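Local atomic coordinates of endo-polygalacturonase (Pectobacterium carotovorum subsp. carotovorum, PDB entry 1BHE), a protein that hydrolyses the alpha-1,4 links between galacturonic acid units of polygalacturonic acid, contributing to maceration and soft rot of plant tissue. Residues P173-V178 with G203-S208; T197-D202 with T221-V226. One frame throughout, in Å; residues are numbered along the deposited sequence.

Interaction 1: P173-V178 with G203-S208; sequences PNFHVV and GIDPMS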
# COMPACT_ATOMS: atom_id res chain seq x y z
N PRO A 173 -6.66 9.72 1.83
CA PRO A 173 -6.07 10.97 1.37
C PRO A 173 -4.69 10.74 0.75
O PRO A 173 -4.33 11.39 -0.22
CB PRO A 173 -5.98 11.85 2.61
CG PRO A 173 -6.93 11.22 3.59
CD PRO A 173 -6.83 9.74 3.30
N ASN A 174 -3.92 9.81 1.30
CA ASN A 174 -2.59 9.47 0.82
C ASN A 174 -2.49 7.94 0.74
O ASN A 174 -3.52 7.32 0.44
CB ASN A 174 -1.56 10.09 1.75
CG ASN A 174 -0.13 10.20 1.30
OD1 ASN A 174 0.54 9.21 1.04
ND2 ASN A 174 0.39 11.43 1.25
N PHE A 175 -1.33 7.34 0.94
CA PHE A 175 -1.25 5.88 0.90
C PHE A 175 -2.19 5.28 1.94
O PHE A 175 -2.37 5.88 3.00
CB PHE A 175 0.19 5.43 1.13
CG PHE A 175 1.20 5.88 0.11
CD1 PHE A 175 0.86 6.62 -1.01
CD2 PHE A 175 2.54 5.52 0.28
CE1 PHE A 175 1.81 7.01 -1.93
CE2 PHE A 175 3.49 5.91 -0.64
CZ PHE A 175 3.14 6.66 -1.75
N HIS A 176 -2.77 4.12 1.65
CA HIS A 176 -3.70 3.49 2.58
C HIS A 176 -2.97 2.82 3.75
O HIS A 176 -3.30 3.05 4.91
CB HIS A 176 -4.57 2.44 1.88
CG HIS A 176 -5.55 2.99 0.89
ND1 HIS A 176 -5.17 3.51 -0.32
CD2 HIS A 176 -6.90 3.09 0.95
CE1 HIS A 176 -6.25 3.92 -0.98
NE2 HIS A 176 -7.32 3.67 -0.23
N VAL A 177 -2.05 1.91 3.42
CA VAL A 177 -1.31 1.15 4.43
C VAL A 177 0.18 1.15 4.13
O VAL A 177 0.62 0.81 3.02
CB VAL A 177 -1.76 -0.32 4.53
CG1 VAL A 177 -1.03 -1.03 5.69
CG2 VAL A 177 -3.25 -0.51 4.71
N VAL A 178 0.99 1.52 5.12
CA VAL A 178 2.44 1.53 5.01
C VAL A 178 3.02 0.74 6.18
O VAL A 178 2.64 0.97 7.33
CB VAL A 178 3.03 2.96 5.03
CG1 VAL A 178 4.56 2.92 5.12
CG2 VAL A 178 2.61 3.77 3.81
N GLY A 203 -2.05 1.37 -2.25
CA GLY A 203 -2.83 0.52 -1.37
C GLY A 203 -2.05 0.04 -0.16
O GLY A 203 -2.31 0.47 0.96
N ILE A 204 -1.16 -0.93 -0.35
CA ILE A 204 -0.35 -1.49 0.71
C ILE A 204 1.13 -1.49 0.30
O ILE A 204 1.49 -2.19 -0.65
CB ILE A 204 -0.73 -2.93 1.10
CG1 ILE A 204 -2.19 -3.05 1.54
CG2 ILE A 204 0.19 -3.40 2.23
CD1 ILE A 204 -2.64 -4.46 1.84
N ASP A 205 1.97 -0.78 1.04
CA ASP A 205 3.38 -0.65 0.72
C ASP A 205 4.33 -1.01 1.86
O ASP A 205 4.61 -0.19 2.73
CB ASP A 205 3.75 0.79 0.34
CG ASP A 205 3.14 1.43 -0.87
OD1 ASP A 205 2.32 0.84 -1.59
OD2 ASP A 205 3.51 2.60 -1.16
N PRO A 206 4.94 -2.18 1.78
CA PRO A 206 6.03 -2.57 2.66
C PRO A 206 7.25 -1.73 2.30
O PRO A 206 7.58 -1.61 1.11
CB PRO A 206 6.24 -4.05 2.39
CG PRO A 206 5.10 -4.48 1.52
CD PRO A 206 4.69 -3.23 0.76
N MET A 207 7.91 -1.11 3.26
CA MET A 207 9.06 -0.23 3.04
C MET A 207 10.23 -0.65 3.93
O MET A 207 10.16 -0.49 5.15
CB MET A 207 8.70 1.22 3.38
CG MET A 207 7.70 1.87 2.44
SD MET A 207 7.34 3.59 2.90
CE MET A 207 6.14 3.98 1.61
N SER A 208 11.27 -1.24 3.35
CA SER A 208 12.42 -1.73 4.10
C SER A 208 11.94 -2.62 5.25
O SER A 208 12.28 -2.43 6.42
CB SER A 208 13.28 -0.56 4.61
OG SER A 208 14.17 -0.10 3.58
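Val177 and Ile204 meet on adjacent parallel strands, one coil of the right-handed beta-helix of family 28 against the next. The backbone pairing is tight. Val177 N donates to Gly203 O at 2.9 Å, and Val177 O accepts from Asp205 N, also at 2.9 Å and straighter (164°), so one residue brackets Ile204. On one face the side chains of Val177 and Ile204 lie side by side, Val177 CB 4.1 Å from Ile204 CG1. The other face, with Val178, Asp205 and Met207, is no less close, but its Phe175 end is partly exposed. Met207, its chain extended beyond CG, carries SD to 3.6 Å from Val178 CG1 and puts CE at the edge of the Phe175 ring, 4.0 Å from CE2. Asp205 OD2 approaches the same ring obliquely, 3.4 Å from CE2, their planes 61° apart. The nearest side-chain atoms of Phe175 and Asp223, the predicted proton donor, are about 6 Å apart. His176 brings CB to 3.1 Å from Gly203 O, while its NE2 is hydrogen-bonded to Thr194 OG1. Inside the coil, Val177 and Ile204 both pack on Phe185 of strand 183-193, and Ile204 also on Ile214 of strand 210-215.

Interaction 2: T197-D202 with T221-V226; sequences TARNTD and TGDDNV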
# COMPACT_ATOMS: atom_id res chain seq x y z
N THR A 197 -8.96 7.90 -10.17
CA THR A 197 -8.42 9.20 -10.51
C THR A 197 -7.71 9.88 -9.35
O THR A 197 -7.10 10.94 -9.55
CB THR A 197 -9.57 10.12 -10.98
OG1 THR A 197 -10.61 10.02 -10.00
CG2 THR A 197 -10.10 9.65 -12.33
N ALA A 198 -7.79 9.32 -8.14
CA ALA A 198 -7.14 9.92 -6.98
C ALA A 198 -5.65 9.58 -6.95
O ALA A 198 -5.28 8.42 -6.77
CB ALA A 198 -7.81 9.49 -5.69
N ARG A 199 -4.80 10.58 -7.14
CA ARG A 199 -3.36 10.37 -7.17
C ARG A 199 -2.80 10.19 -5.77
O ARG A 199 -3.37 10.66 -4.78
CB ARG A 199 -2.66 11.54 -7.87
CG ARG A 199 -2.99 11.66 -9.36
CD ARG A 199 -2.25 10.64 -10.21
NE ARG A 199 -2.77 9.28 -10.11
CZ ARG A 199 -3.84 8.81 -10.72
NH1 ARG A 199 -4.56 9.58 -11.53
NH2 ARG A 199 -4.24 7.55 -10.54
N ASN A 200 -1.67 9.50 -5.69
CA ASN A 200 -0.94 9.33 -4.43
C ASN A 200 -1.66 8.43 -3.44
O ASN A 200 -1.62 8.68 -2.23
CB ASN A 200 -0.74 10.73 -3.83
CG ASN A 200 0.50 10.87 -2.99
OD1 ASN A 200 1.57 10.39 -3.35
ND2 ASN A 200 0.35 11.58 -1.87
N THR A 201 -2.35 7.41 -3.93
CA THR A 201 -3.17 6.54 -3.08
C THR A 201 -2.76 5.08 -3.11
O THR A 201 -3.62 4.19 -3.20
CB THR A 201 -4.64 6.68 -3.55
OG1 THR A 201 -4.65 6.53 -4.97
CG2 THR A 201 -5.21 8.03 -3.16
N ASP A 202 -1.46 4.81 -2.96
CA ASP A 202 -0.98 3.43 -2.94
C ASP A 202 -1.80 2.64 -1.92
O ASP A 202 -2.15 3.18 -0.87
CB ASP A 202 0.49 3.33 -2.58
CG ASP A 202 1.46 3.85 -3.62
OD1 ASP A 202 1.03 4.45 -4.62
OD2 ASP A 202 2.68 3.67 -3.44
N THR A 221 -7.67 1.12 -6.43
CA THR A 221 -7.33 2.48 -6.00
C THR A 221 -6.81 3.29 -7.18
O THR A 221 -7.05 2.91 -8.33
CB THR A 221 -6.30 2.41 -4.86
OG1 THR A 221 -6.04 3.71 -4.33
CG2 THR A 221 -4.99 1.78 -5.34
N GLY A 222 -6.14 4.40 -6.91
CA GLY A 222 -5.63 5.26 -7.96
C GLY A 222 -4.21 4.88 -8.36
O GLY A 222 -3.96 4.66 -9.54
N ASP A 223 -3.30 4.84 -7.39
CA ASP A 223 -1.90 4.53 -7.72
C ASP A 223 -1.59 3.08 -7.43
O ASP A 223 -2.46 2.23 -7.66
CB ASP A 223 -0.96 5.52 -7.03
CG ASP A 223 -0.97 6.89 -7.69
OD1 ASP A 223 -1.75 7.13 -8.64
OD2 ASP A 223 -0.19 7.77 -7.26
N ASP A 224 -0.35 2.73 -7.09
CA ASP A 224 0.02 1.32 -6.96
C ASP A 224 -0.88 0.54 -6.03
O ASP A 224 -1.13 0.96 -4.90
CB ASP A 224 1.47 1.19 -6.48
CG ASP A 224 2.45 1.42 -7.61
OD1 ASP A 224 2.21 0.90 -8.72
OD2 ASP A 224 3.47 2.11 -7.38
N ASN A 225 -1.33 -0.63 -6.49
CA ASN A 225 -2.18 -1.49 -5.64
C ASN A 225 -1.32 -1.96 -4.47
O ASN A 225 -1.73 -1.92 -3.31
CB ASN A 225 -2.76 -2.63 -6.46
CG ASN A 225 -3.57 -2.14 -7.65
OD1 ASN A 225 -3.02 -1.61 -8.62
ND2 ASN A 225 -4.89 -2.31 -7.60
N VAL A 226 -0.11 -2.39 -4.78
CA VAL A 226 0.92 -2.79 -3.84
C VAL A 226 2.24 -2.25 -4.40
O VAL A 226 2.51 -2.39 -5.60
CB VAL A 226 1.06 -4.30 -3.62
CG1 VAL A 226 2.36 -4.66 -2.88
CG2 VAL A 226 -0.10 -4.91 -2.84
O HOH W 1 1.79 7.05 -5.39
O HOH W 2 4.57 3.85 -5.30
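Asp223 CG stands anti to its carbonyl carbon (chi1 -74°), which brings the carboxylate to 197-202, and Arg199, bent at chi2 (-77°) and chi3 (75°), folds back to meet it between two successive loops of the beta-helix. Asp223 is the predicted proton donor of this family 28 hydrolase, and its two oxygens are held differently. Arg199 grips OD1 side-on: NE reaches it at 2.8 Å on the syn lone pair, NH2 joins at 3.2 Å, and guanidinium and carboxylate are nearly coplanar. OD2 instead takes the backbone N of Asn200 at 2.8 Å, from above the carboxylate plane. These bonds fix the rotation of the acid group, whose side chain also touches His251, the other inferred active-site residue. Thr201 OG1 accepts from the backbone Asp223 N at 3.2 Å and gives its own proton to Ala198 O, while Thr221 OG1 donates to Thr201 O at 2.7 Å. Asp202 and Asp224 lie side by side; a water donates to both Asp202 OD2 and Asp224 OD2, and Asp224 is further held by Ser254 OG and by salt bridges to Arg280 and Lys282. A second water donates to Asp202 OD1 and Asp223 OD2, its oxygen 2.8 Å from each.

Overall arrangement
From the N terminus, the chain passes 173-178, runs through strand 183-193 to the loop 197-202, and continues directly into 203-208. There interaction 1 closes one turn of the helix, laying strand 204-207 on strand 177-180. After strands 210-215 and 218-220 the chain reaches 221-226, where interaction 2 closes the next turn on 197-202. The two closures cross, since their segments alternate, and so three successive coils are tied in series. The joints are direct: His176 N lies 2.8 Å from Asp202 O, probably hydrogen-bonded, and Gly203 N stands likewise to Asp224 O. Loop 197-202 thus joins the stacked strands of interaction 1 to the loop with the predicted proton donor.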